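Local atomic coordinates of tRNA-5-methyluridine(54) 2-sulfurtransferase (Pyrococcus horikoshii, PDB entry 3VRH), a protein that catalyses the ATP-dependent 2-thiolation of 5-methyluridine 54 in the T loop of tRNA, a modification that stabilises the tRNAs of thermophiles against heat. Residues Cys3-Arg8 with Pro17-Cys22; Ala10-His15 with Thr200-Val205. One frame throughout, in Å; residues are numbered along the deposited sequence.

Interaction 1. Residues Cys3-Arg8 with Pro17-Cys22; sequences CKFCSR and PKMYLC. With ZN (zinc ion), chain B.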
ATOM      1  N   CYS A   3      35.351   1.818  12.225  1.00 38.72           N
ATOM      2  CA  CYS A   3      34.571   0.604  12.294  1.00 34.30           C
ATOM      3  C   CYS A   3      34.260   0.235  13.750  1.00 36.58           C
ATOM      4  O   CYS A   3      35.045   0.505  14.663  1.00 37.68           O
ATOM      5  CB  CYS A   3      35.316  -0.533  11.576  1.00 34.90           C
ATOM      6  SG  CYS A   3      34.487  -2.135  11.639  1.00 28.98           S
ATOM      7  N   LYS A   4      33.095  -0.371  13.954  1.00 38.37           N
ATOM      8  CA  LYS A   4      32.704  -0.857  15.265  1.00 37.96           C
ATOM      9  C   LYS A   4      33.643  -1.964  15.773  1.00 42.27           C
ATOM     10  O   LYS A   4      33.810  -2.131  16.985  1.00 37.45           O
ATOM     11  CB  LYS A   4      31.268  -1.381  15.227  1.00 30.16           C
ATOM     12  CG  LYS A   4      30.722  -1.794  16.586  1.00 41.12           C
ATOM     13  CD  LYS A   4      29.303  -2.359  16.505  1.00 39.78           C
ATOM     14  CE  LYS A   4      28.969  -3.243  17.711  1.00 45.20           C
ATOM     15  NZ  LYS A   4      27.578  -3.818  17.633  1.00 49.34           N
ATOM     16  N   PHE A   5      34.241  -2.720  14.851  1.00 35.62           N
ATOM     17  CA  PHE A   5      34.969  -3.934  15.224  1.00 38.65           C
ATOM     18  C   PHE A   5      36.486  -3.862  15.057  1.00 36.75           C
ATOM     19  O   PHE A   5      37.202  -4.798  15.427  1.00 34.82           O
ATOM     20  CB  PHE A   5      34.415  -5.141  14.466  1.00 37.16           C
ATOM     21  CG  PHE A   5      33.012  -5.485  14.844  1.00 36.00           C
ATOM     22  CD1 PHE A   5      32.743  -6.137  16.035  1.00 40.79           C
ATOM     23  CD2 PHE A   5      31.955  -5.157  14.013  1.00 40.76           C
ATOM     24  CE1 PHE A   5      31.433  -6.457  16.391  1.00 43.86           C
ATOM     25  CE2 PHE A   5      30.653  -5.466  14.360  1.00 38.66           C
ATOM     26  CZ  PHE A   5      30.388  -6.114  15.551  1.00 44.19           C
ATOM     27  N   CYS A   6      36.964  -2.758  14.498  1.00 32.12           N
ATOM     28  CA  CYS A   6      38.391  -2.520  14.366  1.00 39.17           C
ATOM     29  C   CYS A   6      38.670  -1.041  14.180  1.00 40.29           C
ATOM     30  O   CYS A   6      37.786  -0.195  14.353  1.00 39.78           O
ATOM     31  CB  CYS A   6      38.997  -3.327  13.215  1.00 35.97           C
ATOM     32  SG  CYS A   6      38.658  -2.707  11.542  1.00 35.57           S
ATOM     33  N   SER A   7      39.910  -0.746  13.819  1.00 39.79           N
ATOM     34  CA  SER A   7      40.417   0.619  13.772  1.00 42.41           C
ATOM     35  C   SER A   7      40.385   1.185  12.347  1.00 42.79           C
ATOM     36  O   SER A   7      40.798   2.326  12.105  1.00 42.21           O
ATOM     37  CB  SER A   7      41.835   0.647  14.375  1.00 38.46           C
ATOM     38  OG  SER A   7      42.643   1.661  13.817  1.00 43.17           O
ATOM     39  N   ARG A   8      39.874   0.387  11.409  1.00 42.45           N
ATOM     40  CA  ARG A   8      39.781   0.810  10.008  1.00 38.81           C
ATOM     41  C   ARG A   8      38.685   1.853   9.785  1.00 44.29           C
ATOM     42  O   ARG A   8      37.734   1.957  10.569  1.00 38.79           O
ATOM     43  CB  ARG A   8      39.562  -0.391   9.079  1.00 44.01           C
ATOM     44  CG  ARG A   8      40.763  -1.334   8.984  1.00 41.42           C
ATOM     45  CD  ARG A   8      40.506  -2.498   8.040  1.00 39.31           C
ATOM     46  NE  ARG A   8      41.583  -3.493   8.091  1.00 43.59           N
ATOM     47  CZ  ARG A   8      41.593  -4.552   8.899  1.00 46.71           C
ATOM     48  NH1 ARG A   8      40.579  -4.762   9.737  1.00 41.14           N
ATOM     49  NH2 ARG A   8      42.617  -5.407   8.874  1.00 46.31           N
ATOM     50  N   PRO A  17      21.411  -3.655  13.257  1.00 39.88           N
ATOM     51  CA  PRO A  17      21.562  -2.676  14.340  1.00 44.85           C
ATOM     52  C   PRO A  17      22.476  -1.520  13.926  1.00 39.84           C
ATOM     53  O   PRO A  17      23.147  -1.614  12.895  1.00 38.01           O
ATOM     54  CB  PRO A  17      22.215  -3.496  15.460  1.00 38.71           C
ATOM     55  CG  PRO A  17      22.991  -4.547  14.747  1.00 41.63           C
ATOM     56  CD  PRO A  17      22.172  -4.891  13.520  1.00 37.66           C
ATOM     57  N   LYS A  18      22.481  -0.445  14.710  1.00 38.96           N
ATOM     58  CA  LYS A  18      23.337   0.710  14.438  1.00 37.93           C
ATOM     59  C   LYS A  18      24.816   0.381  14.624  1.00 38.94           C
ATOM     60  O   LYS A  18      25.245  -0.013  15.713  1.00 40.32           O
ATOM     61  CB  LYS A  18      22.959   1.893  15.333  1.00 42.48           C
ATOM     62  CG  LYS A  18      21.712   2.640  14.896  1.00 50.22           C
ATOM     63  CD  LYS A  18      21.512   3.924  15.705  1.00 52.61           C
ATOM     64  CE  LYS A  18      22.712   4.857  15.574  1.00 62.10           C
ATOM     65  NZ  LYS A  18      22.509   6.140  16.312  1.00 62.44           N
ATOM     66  N   MET A  19      25.586   0.553  13.554  1.00 40.74           N
ATOM     67  CA  MET A  19      27.032   0.363  13.583  1.00 37.72           C
ATOM     68  C   MET A  19      27.683   0.867  12.300  1.00 39.56           C
ATOM     69  O   MET A  19      27.138   0.711  11.205  1.00 40.46           O
ATOM     70  CB  MET A  19      27.374  -1.111  13.763  1.00 39.16           C
ATOM     71  CG  MET A  19      26.724  -2.016  12.742  1.00 37.27           C
ATOM     72  SD  MET A  19      26.887  -3.733  13.236  1.00 37.43           S
ATOM     73  CE  MET A  19      25.590  -4.499  12.256  1.00 31.95           C
ATOM     74  N   TYR A  20      28.853   1.477  12.443  1.00 36.40           N
ATOM     75  CA  TYR A  20      29.691   1.766  11.292  1.00 36.68           C
ATOM     76  C   TYR A  20      30.561   0.548  11.072  1.00 36.17           C
ATOM     77  O   TYR A  20      31.012  -0.077  12.045  1.00 35.74           O
ATOM     78  CB  TYR A  20      30.548   3.000  11.544  1.00 41.28           C
ATOM     79  CG  TYR A  20      29.723   4.260  11.599  1.00 45.76           C
ATOM     80  CD1 TYR A  20      29.486   5.002  10.455  1.00 44.54           C
ATOM     81  CD2 TYR A  20      29.157   4.693  12.790  1.00 49.23           C
ATOM     82  CE1 TYR A  20      28.721   6.147  10.491  1.00 50.98           C
ATOM     83  CE2 TYR A  20      28.389   5.841  12.837  1.00 52.32           C
ATOM     84  CZ  TYR A  20      28.174   6.563  11.682  1.00 53.25           C
ATOM     85  OH  TYR A  20      27.411   7.711  11.716  1.00 59.08           O
ATOM     86  N   LEU A  21      30.785   0.204   9.803  1.00 34.99           N
ATOM     87  CA  LEU A  21      31.587  -0.966   9.449  1.00 32.27           C
ATOM     88  C   LEU A  21      32.575  -0.655   8.332  1.00 32.17           C
ATOM     89  O   LEU A  21      32.236   0.030   7.368  1.00 33.73           O
ATOM     90  CB  LEU A  21      30.675  -2.118   8.993  1.00 27.03           C
ATOM     91  CG  LEU A  21      29.683  -2.731   9.975  1.00 28.75           C
ATOM     92  CD1 LEU A  21      28.891  -3.822   9.266  1.00 26.77           C
ATOM     93  CD2 LEU A  21      30.397  -3.271  11.231  1.00 28.24           C
ATOM     94  N   CYS A  22      33.789  -1.187   8.456  1.00 33.86           N
ATOM     95  CA  CYS A  22      34.763  -1.116   7.385  1.00 33.67           C
ATOM     96  C   CYS A  22      34.347  -2.093   6.284  1.00 34.75           C
ATOM     97  O   CYS A  22      33.397  -2.873   6.458  1.00 31.84           O
ATOM     98  CB  CYS A  22      36.152  -1.491   7.905  1.00 34.99           C
ATOM     99  SG  CYS A  22      36.380  -3.257   8.212  1.00 32.98           S
TER
HETATM  100 ZN    ZN B 401      36.357  -3.380  10.733  1.00 34.07          ZN
HETATM  101  O   HOH W   1      25.289  -1.673  17.768  1.00 34.35           O
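Three cysteines of the N-terminal zinc finger, Cys3 and Cys6 from a CxxC turn and Cys22 at the N-cap of helix 23-40, bind one zinc ion, and His25 of the same helix completes its four ligands. The metal lies 2.4 Å from Cys3 SG and 2.5 Å from Cys22 SG. The turn wraps round its own thiolates through backbone N-H groups: Phe5 N donates to Cys3 SG and Arg8 N to Cys6 SG, each at 3.3 Å. From across the contact Cys22 N gives Cys3 SG another N-H bond, at 3.4 Å, ordinary for a sulfur acceptor, and nearly straight (163°). A shorter backbone bond runs from Lys4 N to Tyr20 O (2.8 Å), the donor tilted out of the carbonyl plane, and ties the turn to the strand. Beyond the metal, Lys4 reaches along the strand with CG anti to its own N (chi1 -175°). Its CD rests on Met19 CB, its CG lies over one face of the Phe5 ring, and its NZ shares a water with Lys18 O. Leu21 CD2 approaches the ring of Phe5 in plane, 3.7 Å from CD2 of the ring, an edge contact that probably helps to cover the buried Leu21. Arg8 packs its CB against Cys22 CB while its guanidinium end leads away. Cysteine suits these positions because soft thiolates bind zinc strongly and also accept N-H bonds; those bonds probably spread the negative charge gathered at the metal, and the shared zinc fastens the turn to the residue that leads from the strand into helix 23-40.

Interaction 2. Residues Ala10-His15 with Thr200-Val205; sequences AYIKIH and TEREVV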
ATOM      1  N   ALA A  10      35.424   3.665   8.451  1.00 38.37           N
ATOM      2  CA  ALA A  10      34.080   3.164   8.189  1.00 35.11           C
ATOM      3  C   ALA A  10      33.823   3.134   6.691  1.00 34.42           C
ATOM      4  O   ALA A  10      34.175   4.065   5.977  1.00 36.43           O
ATOM      5  CB  ALA A  10      33.054   4.032   8.892  1.00 35.49           C
ATOM      6  N   TYR A  11      33.225   2.059   6.204  1.00 33.35           N
ATOM      7  CA  TYR A  11      32.897   1.972   4.789  1.00 32.94           C
ATOM      8  C   TYR A  11      31.428   2.278   4.584  1.00 31.83           C
ATOM      9  O   TYR A  11      31.027   2.804   3.548  1.00 30.83           O
ATOM     10  CB  TYR A  11      33.208   0.576   4.273  1.00 32.83           C
ATOM     11  CG  TYR A  11      32.713   0.268   2.874  1.00 33.70           C
ATOM     12  CD1 TYR A  11      33.233   0.934   1.773  1.00 32.35           C
ATOM     13  CD2 TYR A  11      31.760  -0.728   2.652  1.00 29.11           C
ATOM     14  CE1 TYR A  11      32.806   0.641   0.495  1.00 37.86           C
ATOM     15  CE2 TYR A  11      31.333  -1.038   1.371  1.00 26.80           C
ATOM     16  CZ  TYR A  11      31.860  -0.346   0.293  1.00 36.71           C
ATOM     17  OH  TYR A  11      31.454  -0.626  -1.004  1.00 33.74           O
ATOM     18  N   ILE A  12      30.622   1.943   5.578  1.00 32.46           N
ATOM     19  CA  ILE A  12      29.192   2.143   5.475  1.00 32.79           C
ATOM     20  C   ILE A  12      28.561   2.191   6.870  1.00 34.73           C
ATOM     21  O   ILE A  12      29.108   1.617   7.816  1.00 34.94           O
ATOM     22  CB  ILE A  12      28.572   1.019   4.627  1.00 33.68           C
ATOM     23  CG1 ILE A  12      27.079   1.271   4.375  1.00 28.21           C
ATOM     24  CG2 ILE A  12      28.826  -0.335   5.275  1.00 31.07           C
ATOM     25  CD1 ILE A  12      26.452   0.265   3.431  1.00 30.84           C
ATOM     26  N   LYS A  13      27.441   2.901   7.002  1.00 32.29           N
ATOM     27  CA  LYS A  13      26.650   2.872   8.235  1.00 37.11           C
ATOM     28  C   LYS A  13      25.477   1.905   8.109  1.00 33.64           C
ATOM     29  O   LYS A  13      24.676   2.008   7.195  1.00 32.74           O
ATOM     30  CB  LYS A  13      26.149   4.266   8.614  1.00 38.12           C
ATOM     31  CG  LYS A  13      25.312   4.283   9.899  1.00 47.15           C
ATOM     32  CD  LYS A  13      25.020   5.714  10.356  1.00 55.90           C
ATOM     33  CE  LYS A  13      24.357   5.753  11.732  1.00 63.50           C
ATOM     34  NZ  LYS A  13      22.888   5.460  11.693  1.00 61.53           N
ATOM     35  N   ILE A  14      25.414   0.936   9.013  1.00 34.12           N
ATOM     36  CA  ILE A  14      24.321  -0.021   9.045  1.00 35.03           C
ATOM     37  C   ILE A  14      23.335   0.473  10.093  1.00 36.31           C
ATOM     38  O   ILE A  14      23.744   0.844  11.198  1.00 38.13           O
ATOM     39  CB  ILE A  14      24.821  -1.434   9.433  1.00 30.35           C
ATOM     40  CG1 ILE A  14      25.904  -1.909   8.457  1.00 29.51           C
ATOM     41  CG2 ILE A  14      23.656  -2.429   9.502  1.00 27.91           C
ATOM     42  CD1 ILE A  14      25.457  -1.894   7.014  1.00 28.36           C
ATOM     43  N   HIS A  15      22.050   0.484   9.753  1.00 35.25           N
ATOM     44  CA  HIS A  15      21.030   1.061  10.629  1.00 38.83           C
ATOM     45  C   HIS A  15      20.537   0.078  11.672  1.00 39.67           C
ATOM     46  O   HIS A  15      20.317   0.446  12.828  1.00 39.12           O
ATOM     47  CB  HIS A  15      19.830   1.566   9.819  1.00 41.28           C
ATOM     48  CG  HIS A  15      20.203   2.403   8.636  1.00 39.97           C
ATOM     49  ND1 HIS A  15      20.910   3.582   8.752  1.00 41.53           N
ATOM     50  CD2 HIS A  15      19.963   2.236   7.312  1.00 41.17           C
ATOM     51  CE1 HIS A  15      21.090   4.104   7.550  1.00 43.69           C
ATOM     52  NE2 HIS A  15      20.519   3.310   6.659  1.00 42.67           N
ATOM     53  N   THR A 200      19.111  -4.915   2.149  1.00 21.65           N
ATOM     54  CA  THR A 200      18.520  -3.800   1.431  1.00 26.33           C
ATOM     55  C   THR A 200      19.228  -3.611   0.093  1.00 24.22           C
ATOM     56  O   THR A 200      20.322  -4.136  -0.122  1.00 24.88           O
ATOM     57  CB  THR A 200      18.628  -2.494   2.238  1.00 27.27           C
ATOM     58  OG1 THR A 200      20.007  -2.118   2.335  1.00 22.39           O
ATOM     59  CG2 THR A 200      18.026  -2.655   3.654  1.00 25.49           C
ATOM     60  N   GLU A 201      18.601  -2.862  -0.804  1.00 22.98           N
ATOM     61  CA  GLU A 201      19.179  -2.604  -2.108  1.00 24.07           C
ATOM     62  C   GLU A 201      20.475  -1.819  -1.957  1.00 25.07           C
ATOM     63  O   GLU A 201      21.449  -2.042  -2.674  1.00 22.90           O
ATOM     64  CB  GLU A 201      18.194  -1.870  -3.027  1.00 24.83           C
ATOM     65  CG  GLU A 201      18.777  -1.663  -4.427  1.00 23.67           C
ATOM     66  CD  GLU A 201      17.737  -1.429  -5.497  1.00 27.66           C
ATOM     67  OE1 GLU A 201      16.543  -1.248  -5.171  1.00 32.53           O
ATOM     68  OE2 GLU A 201      18.120  -1.436  -6.678  1.00 30.72           O
ATOM     69  N   ARG A 202      20.476  -0.911  -0.996  1.00 22.92           N
ATOM     70  CA  ARG A 202      21.651  -0.124  -0.663  1.00 24.65           C
ATOM     71  C   ARG A 202      22.813  -1.023  -0.186  1.00 23.30           C
ATOM     72  O   ARG A 202      23.974  -0.818  -0.561  1.00 20.96           O
ATOM     73  CB  ARG A 202      21.229   0.863   0.415  1.00 23.80           C
ATOM     74  CG  ARG A 202      22.296   1.677   1.031  1.00 27.38           C
ATOM     75  CD  ARG A 202      21.741   2.258   2.339  1.00 27.08           C
ATOM     76  NE  ARG A 202      22.796   2.951   3.047  1.00 31.41           N
ATOM     77  CZ  ARG A 202      23.242   2.622   4.255  1.00 28.64           C
ATOM     78  NH1 ARG A 202      22.692   1.617   4.920  1.00 32.05           N
ATOM     79  NH2 ARG A 202      24.220   3.334   4.806  1.00 32.16           N
ATOM     80  N   GLU A 203      22.500  -2.035   0.620  1.00 20.32           N
ATOM     81  CA  GLU A 203      23.538  -2.983   1.060  1.00 24.70           C
ATOM     82  C   GLU A 203      24.057  -3.829  -0.113  1.00 22.37           C
ATOM     83  O   GLU A 203      25.238  -4.116  -0.200  1.00 23.14           O
ATOM     84  CB  GLU A 203      23.018  -3.862   2.196  1.00 23.81           C
ATOM     85  CG  GLU A 203      22.788  -3.059   3.455  1.00 24.41           C
ATOM     86  CD  GLU A 203      22.094  -3.831   4.542  1.00 26.43           C
ATOM     87  OE1 GLU A 203      21.309  -4.754   4.234  1.00 25.14           O
ATOM     88  OE2 GLU A 203      22.331  -3.495   5.717  1.00 25.22           O
ATOM     89  N   VAL A 204      23.161  -4.201  -1.025  1.00 23.32           N
ATOM     90  CA  VAL A 204      23.562  -4.933  -2.220  1.00 21.86           C
ATOM     91  C   VAL A 204      24.531  -4.114  -3.064  1.00 26.74           C
ATOM     92  O   VAL A 204      25.615  -4.602  -3.426  1.00 21.48           O
ATOM     93  CB  VAL A 204      22.361  -5.382  -3.060  1.00 22.53           C
ATOM     94  CG1 VAL A 204      22.825  -6.003  -4.365  1.00 22.88           C
ATOM     95  CG2 VAL A 204      21.493  -6.364  -2.268  1.00 20.89           C
ATOM     96  N   VAL A 205      24.156  -2.871  -3.366  1.00 23.67           N
ATOM     97  CA  VAL A 205      25.075  -1.969  -4.058  1.00 23.62           C
ATOM     98  C   VAL A 205      26.432  -1.911  -3.354  1.00 27.13           C
ATOM     99  O   VAL A 205      27.479  -2.102  -3.988  1.00 27.71           O
ATOM    100  CB  VAL A 205      24.507  -0.537  -4.204  1.00 23.00           C
ATOM    101  CG1 VAL A 205      25.610   0.428  -4.682  1.00 22.53           C
ATOM    102  CG2 VAL A 205      23.335  -0.531  -5.177  1.00 22.65           C
TER
HETATM  103  O   HOH W   2      26.564   4.818   5.034  1.00 33.73           O
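Arg202, in the first turn of helix 201-211, reaches strand 12-14 and grips the carbonyl oxygen of Lys13 with both terminal nitrogens. NH2 lies 2.8 Å from Lys13 O, in the carbonyl plane and on a lone pair, whereas NH1 sits 3.0 Å from Lys13 O, nearly in line with the C=O bond. This end-on fork holds the oxygen in the guanidinium plane. The reach comes from an extended chain: CG stands anti to the backbone N (chi1 173°), and the line stays straight to NE. Ile12 and His15 occupy opposite faces of the flat cation. Ile12, its CG1 likewise anti to N, sets CG1 3.6 Å from Arg202 NH2. On the other face His15 NE2 is 3.3 Å from Arg202 NH1, too poorly angled for a hydrogen bond, with the two planes 22° apart. Arginine suits the place because its polar edge can bind a carbonyl while its faces pack against a hydrocarbon and a ring. Farther in, Ile14 CD1 touches Glu203 OE2 at 3.7 Å, the two side chains crossing at about a right angle; that oxygen has its hydrogen bond from Tyr29 of helix 23-40. The other carboxylate oxygen, OE1, accepts from Thr200 N, and Glu203 N returns a bond of 3.0 Å to Thr200 OG1. This reciprocal pair is a capping box, a recognised N-terminal helix motif, here in the PP-loop domain where it meets the zinc finger's hairpin.

In the fold
Both interactions use the small antiparallel hairpin of strands 12-14 and 19-21, and probable backbone bonds such as Ile14 N to Met19 O join them directly; opposite Leu21, Tyr11 and Ile12 form a classic beta bulge. Interaction 1 lies within the zinc finger, far out from the chain's centre, with Cys3 and Cys22 buried and Lys4, Phe5 and Arg8 exposed around them. Interaction 2, nearer that centre, joins segments 185 residues apart at their nearest ends, docking the finger on the PP-loop domain; it too is partly buried, Ile14 and Glu203 inside, Arg202 and His15 exposed. Metal coordination and N-H to sulfur bonds dominate the first, a forked guanidinium the second. Tyr29 connects them, touching Met19, Leu21 and Ile14 and hydrogen-bonding Glu203.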